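Local coordinates for isomaltose glucohydrolase (PDB 5Z3E), which hydrolyses the alpha-1,6-glucosidic linkage of isomaltose from the non-reducing end, releasing beta-D-glucose and D-glucose in the intracellular breakdown of a cyclic tetrasaccharide, at residues A[154-159]-A[176-181]; A[215-220]-A[233-238]; A[350-355]-A[383-388]. The protein carries 1 engineered substitution. All blocks are in the same frame, centred on the assembly; numbering follows the deposited sequence.

Contact 1. Residues A[154-159]-A[176-181]; sequences GMWLWS and AGIDVA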
loop_
_atom_site.group_PDB
_atom_site.type_symbol
_atom_site.label_atom_id
_atom_site.label_comp_id
_atom_site.label_asym_id
_atom_site.label_seq_id
_atom_site.Cartn_x
_atom_site.Cartn_y
_atom_site.Cartn_z
ATOM N N GLY A 154 4.696 1.079 7.928
ATOM C CA GLY A 154 4.968 -0.340 7.749
ATOM C C GLY A 154 5.292 -0.677 6.306
ATOM O O GLY A 154 6.218 -1.445 6.016
ATOM N N MET A 155 4.525 -0.118 5.370
ATOM C CA MET A 155 4.794 -0.345 3.963
ATOM C C MET A 155 6.176 0.132 3.590
ATOM O O MET A 155 6.873 -0.525 2.809
ATOM C CB MET A 155 3.743 0.323 3.094
ATOM C CG MET A 155 2.350 -0.172 3.378
ATOM S SD MET A 155 1.277 0.221 2.017
ATOM C CE MET A 155 -0.323 -0.218 2.677
ATOM N N TRP A 156 6.606 1.284 4.112
ATOM C CA TRP A 156 7.909 1.787 3.715
ATOM C C TRP A 156 9.011 0.830 4.156
ATOM O O TRP A 156 9.932 0.529 3.394
ATOM C CB TRP A 156 8.179 3.191 4.254
ATOM C CG TRP A 156 9.526 3.647 3.762
ATOM C CD1 TRP A 156 9.888 3.794 2.468
ATOM C CD2 TRP A 156 10.718 3.859 4.526
ATOM N NE1 TRP A 156 11.206 4.117 2.357
ATOM C CE2 TRP A 156 11.749 4.152 3.607
ATOM C CE3 TRP A 156 11.018 3.842 5.897
ATOM C CZ2 TRP A 156 13.049 4.465 4.020
ATOM C CZ3 TRP A 156 12.309 4.144 6.286
ATOM C CH2 TRP A 156 13.307 4.453 5.352
ATOM N N LEU A 157 8.936 0.331 5.399
ATOM C CA LEU A 157 9.926 -0.632 5.858
ATOM C C LEU A 157 9.988 -1.837 4.929
ATOM O O LEU A 157 11.070 -2.298 4.542
ATOM C CB LEU A 157 9.601 -1.081 7.272
ATOM C CG LEU A 157 9.807 -0.027 8.360
ATOM C CD1 LEU A 157 9.420 -0.634 9.703
ATOM C CD2 LEU A 157 11.238 0.492 8.410
ATOM N N TRP A 158 8.827 -2.400 4.588
ATOM C CA TRP A 158 8.794 -3.505 3.641
ATOM C C TRP A 158 9.458 -3.125 2.328
ATOM O O TRP A 158 10.278 -3.870 1.770
ATOM C CB TRP A 158 7.335 -3.960 3.424
ATOM C CG TRP A 158 7.124 -4.747 2.171
ATOM C CD1 TRP A 158 7.467 -6.047 1.925
ATOM C CD2 TRP A 158 6.598 -4.236 0.927
ATOM N NE1 TRP A 158 7.169 -6.368 0.619
ATOM C CE2 TRP A 158 6.640 -5.279 -0.003
ATOM C CE3 TRP A 158 6.058 -3.013 0.538
ATOM C CZ2 TRP A 158 6.173 -5.123 -1.328
ATOM C CZ3 TRP A 158 5.589 -2.851 -0.748
ATOM C CH2 TRP A 158 5.648 -3.910 -1.655
ATOM N N SER A 159 9.108 -1.964 1.797
ATOM C CA SER A 159 9.592 -1.536 0.494
ATOM C C SER A 159 11.108 -1.360 0.469
ATOM O O SER A 159 11.789 -1.819 -0.459
ATOM C CB SER A 159 8.876 -0.255 0.088
ATOM O OG SER A 159 9.395 0.316 -1.075
ATOM N N ALA A 176 18.976 5.232 9.600
ATOM C CA ALA A 176 18.498 6.106 10.662
ATOM C C ALA A 176 17.015 6.417 10.477
ATOM O O ALA A 176 16.286 6.575 11.461
ATOM C CB ALA A 176 19.356 7.338 10.785
ATOM N N GLY A 177 16.537 6.480 9.235
ATOM C CA GLY A 177 15.110 6.633 8.988
ATOM C C GLY A 177 14.316 5.362 9.322
ATOM O O GLY A 177 13.249 5.438 9.927
ATOM N N ILE A 178 14.884 4.213 8.961
ATOM C CA ILE A 178 14.318 2.934 9.396
ATOM C C ILE A 178 14.137 2.911 10.908
ATOM O O ILE A 178 13.090 2.474 11.400
ATOM C CB ILE A 178 15.207 1.770 8.891
ATOM C CG1 ILE A 178 15.048 1.609 7.368
ATOM C CG2 ILE A 178 14.900 0.487 9.642
ATOM C CD1 ILE A 178 16.068 0.696 6.726
ATOM N N ASP A 179 15.139 3.364 11.659
ATOM C CA ASP A 179 15.062 3.330 13.110
ATOM C C ASP A 179 13.887 4.151 13.623
ATOM O O ASP A 179 13.219 3.745 14.591
ATOM C CB ASP A 179 16.353 3.861 13.729
ATOM C CG ASP A 179 17.546 2.919 13.631
ATOM O OD1 ASP A 179 17.364 1.717 13.379
ATOM O OD2 ASP A 179 18.687 3.409 13.872
ATOM N N VAL A 180 13.639 5.321 13.036
ATOM C CA VAL A 180 12.501 6.137 13.446
ATOM C C VAL A 180 11.190 5.375 13.211
ATOM O O VAL A 180 10.319 5.312 14.084
ATOM C CB VAL A 180 12.487 7.498 12.717
ATOM C CG1 VAL A 180 11.238 8.281 13.035
ATOM C CG2 VAL A 180 13.709 8.309 13.080
ATOM N N ALA A 181 11.039 4.809 12.007
ATOM C CA ALA A 181 9.817 4.085 11.683
ATOM C C ALA A 181 9.609 2.878 12.584
ATOM O O ALA A 181 8.479 2.617 13.024
ATOM C CB ALA A 181 9.838 3.670 10.220
#

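Contact 2. Residues A[215-220]-A[233-238]; sequences GLVAVG and ATLQVA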
loop_
_atom_site.group_PDB
_atom_site.type_symbol
_atom_site.label_atom_id
_atom_site.label_comp_id
_atom_site.label_asym_id
_atom_site.label_seq_id
_atom_site.Cartn_x
_atom_site.Cartn_y
_atom_site.Cartn_z
ATOM N N GLY A 215 6.227 -4.865 7.325
ATOM C CA GLY A 215 7.414 -4.085 7.569
ATOM C C GLY A 215 8.274 -4.626 8.695
ATOM O O GLY A 215 9.505 -4.657 8.590
ATOM N N LEU A 216 7.642 -5.021 9.791
ATOM C CA LEU A 216 8.370 -5.551 10.937
ATOM C C LEU A 216 9.054 -6.865 10.625
ATOM O O LEU A 216 10.197 -7.088 11.028
ATOM C CB LEU A 216 7.444 -5.671 12.141
ATOM C CG LEU A 216 6.921 -4.361 12.721
ATOM C CD1 LEU A 216 6.008 -4.657 13.897
ATOM C CD2 LEU A 216 8.032 -3.405 13.119
ATOM N N VAL A 217 8.376 -7.770 9.908
ATOM C CA VAL A 217 9.015 -9.018 9.529
ATOM C C VAL A 217 10.159 -8.734 8.553
ATOM O O VAL A 217 11.213 -9.385 8.640
ATOM C CB VAL A 217 8.003 -10.034 8.976
ATOM C CG1 VAL A 217 8.691 -11.248 8.393
ATOM C CG2 VAL A 217 7.038 -10.454 10.066
ATOM N N ALA A 218 9.983 -7.777 7.647
ATOM C CA ALA A 218 11.047 -7.465 6.705
ATOM C C ALA A 218 12.314 -7.049 7.452
ATOM O O ALA A 218 13.403 -7.546 7.146
ATOM C CB ALA A 218 10.600 -6.390 5.738
ATOM N N VAL A 219 12.220 -6.141 8.416
ATOM C CA VAL A 219 13.434 -5.731 9.113
ATOM C C VAL A 219 13.922 -6.785 10.090
ATOM O O VAL A 219 15.138 -6.945 10.254
ATOM C CB VAL A 219 13.289 -4.347 9.825
ATOM C CG1 VAL A 219 13.086 -3.245 8.809
ATOM C CG2 VAL A 219 12.204 -4.324 10.883
ATOM N N GLY A 220 13.025 -7.527 10.735
ATOM C CA GLY A 220 13.422 -8.505 11.721
ATOM C C GLY A 220 14.055 -9.758 11.165
ATOM O O GLY A 220 14.698 -10.510 11.899
ATOM N N ALA A 233 12.612 -7.529 18.938
ATOM C CA ALA A 233 11.327 -6.923 19.236
ATOM C C ALA A 233 10.427 -6.907 18.010
ATOM O O ALA A 233 9.214 -7.093 18.129
ATOM C CB ALA A 233 11.517 -5.524 19.785
ATOM N N THR A 234 11.002 -6.651 16.826
ATOM C CA THR A 234 10.174 -6.574 15.629
ATOM C C THR A 234 9.445 -7.886 15.365
ATOM O O THR A 234 8.273 -7.878 14.991
ATOM C CB THR A 234 10.962 -6.101 14.416
ATOM O OG1 THR A 234 11.980 -7.012 14.046
ATOM C CG2 THR A 234 11.483 -4.687 14.618
ATOM N N LEU A 235 10.129 -9.019 15.539
ATOM C CA LEU A 235 9.470 -10.303 15.302
ATOM C C LEU A 235 8.484 -10.654 16.411
ATOM O O LEU A 235 7.472 -11.312 16.150
ATOM C CB LEU A 235 10.461 -11.421 15.054
ATOM C CG LEU A 235 11.334 -11.242 13.816
ATOM C CD1 LEU A 235 12.087 -12.516 13.523
ATOM C CD2 LEU A 235 10.525 -10.800 12.586
ATOM N N GLN A 236 8.767 -10.241 17.645
ATOM C CA GLN A 236 7.837 -10.502 18.731
ATOM C C GLN A 236 6.540 -9.706 18.529
ATOM O O GLN A 236 5.448 -10.235 18.721
ATOM C CB GLN A 236 8.471 -10.219 20.072
ATOM C CG GLN A 236 7.695 -10.905 21.204
ATOM C CD GLN A 236 7.918 -12.423 21.266
ATOM O OE1 GLN A 236 9.058 -12.870 21.316
ATOM N NE2 GLN A 236 6.882 -13.228 21.235
ATOM N N VAL A 237 6.660 -8.435 18.131
ATOM C CA VAL A 237 5.474 -7.627 17.854
ATOM C C VAL A 237 4.746 -8.172 16.627
ATOM O O VAL A 237 3.513 -8.232 16.633
ATOM C CB VAL A 237 5.816 -6.137 17.738
ATOM C CG1 VAL A 237 4.669 -5.352 17.125
ATOM C CG2 VAL A 237 6.178 -5.596 19.101
ATOM N N ALA A 238 5.463 -8.593 15.589
ATOM C CA ALA A 238 4.786 -9.200 14.453
ATOM C C ALA A 238 3.947 -10.402 14.916
ATOM O O ALA A 238 2.821 -10.601 14.450
ATOM C CB ALA A 238 5.762 -9.569 13.366
#

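Contact 3. Residues A[350-355]-A[383-388]; sequences DGDLPA and WSHGMY. Engineered in segment 350-355: Ala355 (natural residue Glu).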
loop_
_atom_site.group_PDB
_atom_site.type_symbol
_atom_site.label_atom_id
_atom_site.label_comp_id
_atom_site.label_asym_id
_atom_site.label_seq_id
_atom_site.Cartn_x
_atom_site.Cartn_y
_atom_site.Cartn_z
ATOM N N ASP A 350 -3.642 7.929 -23.564
ATOM C CA ASP A 350 -2.204 8.226 -23.312
ATOM C C ASP A 350 -1.512 7.081 -22.566
ATOM O O ASP A 350 -0.292 7.145 -22.344
ATOM C CB ASP A 350 -2.061 9.516 -22.482
ATOM C CG ASP A 350 -2.461 10.758 -23.235
ATOM O OD1 ASP A 350 -2.351 10.783 -24.478
ATOM O OD2 ASP A 350 -2.986 11.707 -22.605
ATOM N N GLY A 351 -2.249 6.053 -22.168
ATOM C CA GLY A 351 -1.715 4.942 -21.348
ATOM C C GLY A 351 -1.874 5.155 -19.882
ATOM O O GLY A 351 -1.456 4.311 -19.090
ATOM N N ASP A 352 -2.477 6.283 -19.484
ATOM C CA ASP A 352 -2.580 6.565 -18.046
ATOM C C ASP A 352 -3.676 5.735 -17.407
ATOM O O ASP A 352 -4.758 5.511 -17.988
ATOM C CB ASP A 352 -2.884 8.052 -17.824
ATOM C CG ASP A 352 -1.744 8.969 -18.160
ATOM O OD1 ASP A 352 -0.596 8.503 -18.282
ATOM O OD2 ASP A 352 -2.005 10.174 -18.240
ATOM N N LEU A 353 -3.414 5.305 -16.168
ATOM C CA LEU A 353 -4.341 4.489 -15.415
ATOM C C LEU A 353 -4.996 5.315 -14.332
ATOM O O LEU A 353 -4.293 5.964 -13.527
ATOM C CB LEU A 353 -3.631 3.289 -14.767
ATOM C CG LEU A 353 -3.166 2.210 -15.734
ATOM C CD1 LEU A 353 -2.205 1.276 -15.035
ATOM C CD2 LEU A 353 -4.337 1.439 -16.304
ATOM N N PRO A 354 -6.314 5.318 -14.270
ATOM C CA PRO A 354 -7.027 6.045 -13.225
ATOM C C PRO A 354 -6.927 5.318 -11.887
ATOM O O PRO A 354 -6.563 4.132 -11.823
ATOM C CB PRO A 354 -8.470 6.042 -13.697
ATOM C CG PRO A 354 -8.549 4.824 -14.462
ATOM C CD PRO A 354 -7.235 4.601 -15.160
ATOM N N ALA A 355 -7.333 6.015 -10.826
ATOM C CA ALA A 355 -7.504 5.340 -9.542
ATOM C C ALA A 355 -8.581 4.250 -9.628
ATOM O O ALA A 355 -8.434 3.151 -9.112
ATOM C CB ALA A 355 -7.861 6.333 -8.466
ATOM N N TRP A 383 0.157 5.094 -7.995
ATOM C CA TRP A 383 0.014 3.788 -7.367
ATOM C C TRP A 383 -0.617 2.773 -8.336
ATOM O O TRP A 383 -0.236 1.610 -8.365
ATOM C CB TRP A 383 -0.777 3.954 -6.070
ATOM C CG TRP A 383 -0.877 2.740 -5.175
ATOM C CD1 TRP A 383 -0.252 1.544 -5.308
ATOM C CD2 TRP A 383 -1.701 2.645 -4.001
ATOM N NE1 TRP A 383 -0.649 0.697 -4.292
ATOM C CE2 TRP A 383 -1.540 1.352 -3.474
ATOM C CE3 TRP A 383 -2.589 3.519 -3.361
ATOM C CZ2 TRP A 383 -2.240 0.904 -2.369
ATOM C CZ3 TRP A 383 -3.302 3.051 -2.266
ATOM C CH2 TRP A 383 -3.132 1.759 -1.798
ATOM N N SER A 384 -1.560 3.209 -9.172
ATOM C CA SER A 384 -2.100 2.299 -10.191
ATOM C C SER A 384 -0.993 1.758 -11.090
ATOM O O SER A 384 -0.946 0.561 -11.377
ATOM C CB SER A 384 -3.143 2.995 -11.059
ATOM O OG SER A 384 -4.310 3.261 -10.335
ATOM N N HIS A 385 -0.137 2.655 -11.560
ATOM C CA HIS A 385 0.988 2.270 -12.380
ATOM C C HIS A 385 2.002 1.403 -11.653
ATOM O O HIS A 385 2.542 0.455 -12.218
ATOM C CB HIS A 385 1.636 3.513 -12.995
ATOM C CG HIS A 385 0.776 4.151 -14.050
ATOM N ND1 HIS A 385 0.711 3.640 -15.333
ATOM C CD2 HIS A 385 -0.093 5.188 -14.015
ATOM C CE1 HIS A 385 -0.147 4.348 -16.029
ATOM N NE2 HIS A 385 -0.664 5.304 -15.265
ATOM N N GLY A 386 2.270 1.738 -10.384
ATOM C CA GLY A 386 3.174 0.906 -9.617
ATOM C C GLY A 386 2.673 -0.511 -9.467
ATOM O O GLY A 386 3.439 -1.465 -9.605
ATOM N N MET A 387 1.389 -0.649 -9.165
ATOM C CA MET A 387 0.806 -1.970 -9.012
ATOM C C MET A 387 0.764 -2.743 -10.325
ATOM O O MET A 387 0.956 -3.960 -10.348
ATOM C CB MET A 387 -0.603 -1.904 -8.428
ATOM C CG MET A 387 -0.727 -1.354 -7.082
ATOM S SD MET A 387 0.252 -2.270 -5.798
ATOM C CE MET A 387 -0.638 -3.763 -5.716
ATOM N N TYR A 388 0.506 -2.042 -11.430
ATOM C CA TYR A 388 0.575 -2.679 -12.741
ATOM C C TYR A 388 1.969 -3.272 -12.970
ATOM O O TYR A 388 2.107 -4.431 -13.402
ATOM C CB TYR A 388 0.238 -1.673 -13.847
ATOM C CG TYR A 388 0.371 -2.305 -15.207
ATOM C CD1 TYR A 388 -0.643 -3.077 -15.720
ATOM C CD2 TYR A 388 1.546 -2.175 -15.940
ATOM C CE1 TYR A 388 -0.492 -3.708 -16.942
ATOM C CE2 TYR A 388 1.714 -2.806 -17.136
ATOM C CZ TYR A 388 0.698 -3.542 -17.664
ATOM O OH TYR A 388 0.838 -4.210 -18.867
HETATM O O HOH W 1 -6.021 2.172 -8.405
#

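Contact 1. Residues A[154-159]-A[176-181]
Trp156 and Leu157 reach from helix 151-167 to Gly177, Ile178 and Ala181 on helix 175-188, and these five residues, all buried, make up the contact. The two segments run roughly antiparallel, at 144°, with their axes 10.2 Å apart, a separation that side chains rather than backbones must fill. Trp156 does so with the far edge of its indole. Its CG stands anti to the backbone N (chi1 -178°), which sends the six-membered ring out across the gap, edge first. CZ3 comes up to the backbone N of Ile178 at 3.7 Å, with that nitrogen in the plane of the ring, and lies 3.8 Å from the carbonyl C of Gly177. Gly177 offers bare backbone to the ring edge. CZ3 and CH2 also meet CG1 of Ile178, whose side chain crosses the indole at about a right angle. Beside the ring, Leu157 uses a single branch: its CD2 touches Ile178 CG2 at 3.9 Å and Ala181 CB at the same distance of 3.9 Å. Ile178 thus divides its two branches, CG1 going to the tryptophan and CG2 to the leucine. The polar end of the indole is engaged elsewhere, NE1 being hydrogen-bonded to His97 ND1 on helix 90-105, whose Val100 and Leu104 also touch the tryptophan side chain. The contact is therefore one of van der Waals packing, with no polar side-chain group taking part across it, while the hydrogen bond to His97 satisfies the N-H of Trp156 and probably limits how far the ring can turn.

Contact 2. Residues A[215-220]-A[233-238]
Segments 215-220 and 233-238 pack as nearly antiparallel helices, at 147° with axes 8.2 Å apart, and come closest in backbone at Leu216 and Thr234, whose CA atoms are 5.1 Å from each other. Thr234 faces the last turn of helix 206-220. Its OG1 sits between the backbone N and the carbonyl carbon (chi1 64°), where it hydrogen-bonds to Ser231 O in its own helix and rests 3.1 Å from Gly220 CA. The methyl CG2 turns instead to apolar partners, Val219 CG2 at 3.8 Å and Leu216 CD2 at 4.0 Å. The other branch of Leu216, CD1, runs on to Val237 CG1 at 3.6 Å. On the far flank Val217 directs its CB away from the partner helix, yet its CG2 still meets Ala238 CB at 3.6 Å. Leu235 lies over the helix end, with CD2 3.8 Å from Val217 CA and CD1 against Gly220 O. A serine in place of Leu235 would probably leave Gly220 and the backbone of Val217 without their apolar cover. Gly220, with no CB, lets Thr234 OG1 and Leu235 CD2 lie directly against its CA. Val182 of helix 175-188 touches both Val219 and Thr234. Such a tight antiparallel pair, joined by a short connection, is characteristic of the helical hairpins that build the (alpha/alpha)6 barrel of glycoside hydrolase family 15.

Contact 3. Residues A[350-355]-A[383-388]
Gly351 opens the contact by turning its carbonyl O to the rim of the His385 imidazole, in the ring plane and 3.3 Å from CE1. Its positive phi of 92° suits glycine, since a side chain would jam against the preceding carbonyl. Asp352 follows along the same ring edge, its CA 3.6 Å from His385 NE2, while its carboxylate OD1 is hydrogen-bonded to His44 of helix 32-52. Leu353 contributes most: its backbone N lies 2.9 Å from His385 NE2, and its CB stands over one face of the imidazole, 4.0 Å from the centroid and offset toward the rim, a CH-pi contact. With CG anti to the carbonyl carbon (chi1 -70°), the leucine carries its CD1 on to CB of Tyr388. ND1 of the imidazole is hydrogen-bonded to Ser45 OG of helix 32-52. Pro354 gives its carbonyl O to the hydroxyl of Ser384, OG donating at 2.8 Å from above the carbonyl plane. A water then donates both to Ala355 O, at 2.7 Å, and to the same Ser384 OG, so Ser384 holds one carbonyl directly and the next through the water. Ala355 is the engineered residue, replacing the natural glutamate inferred to be the catalytic proton acceptor. The contact thus joins helix 382-394 to the loop that in the natural enzyme carries the probable general base, consistent with the glucoamylase-like (alpha/alpha)6 barrel of family 15.

In the fold
From the N terminus, contact 1 comes first; 16 residues separate its segments, including the short connection between helix 151-167 and helix 175-188. Contact 2 joins the next two helices, 206-220 and 231-248, with 12 residues between its segments. The two touch directly: Leu157 and Trp158 pack on Gly215 and Ala218, so four successive helices are bound into one side of the fold. Contact 3 closes a 27-residue excursion near the C-terminal end, tying the loop before strand 356-357 to helix 382-394. The three follow in series, neither nested nor crossed. Contact 3 lies on the opposite side of the chain's centre, about 25 Å from contact 1 and 31 Å from contact 2, centre to centre.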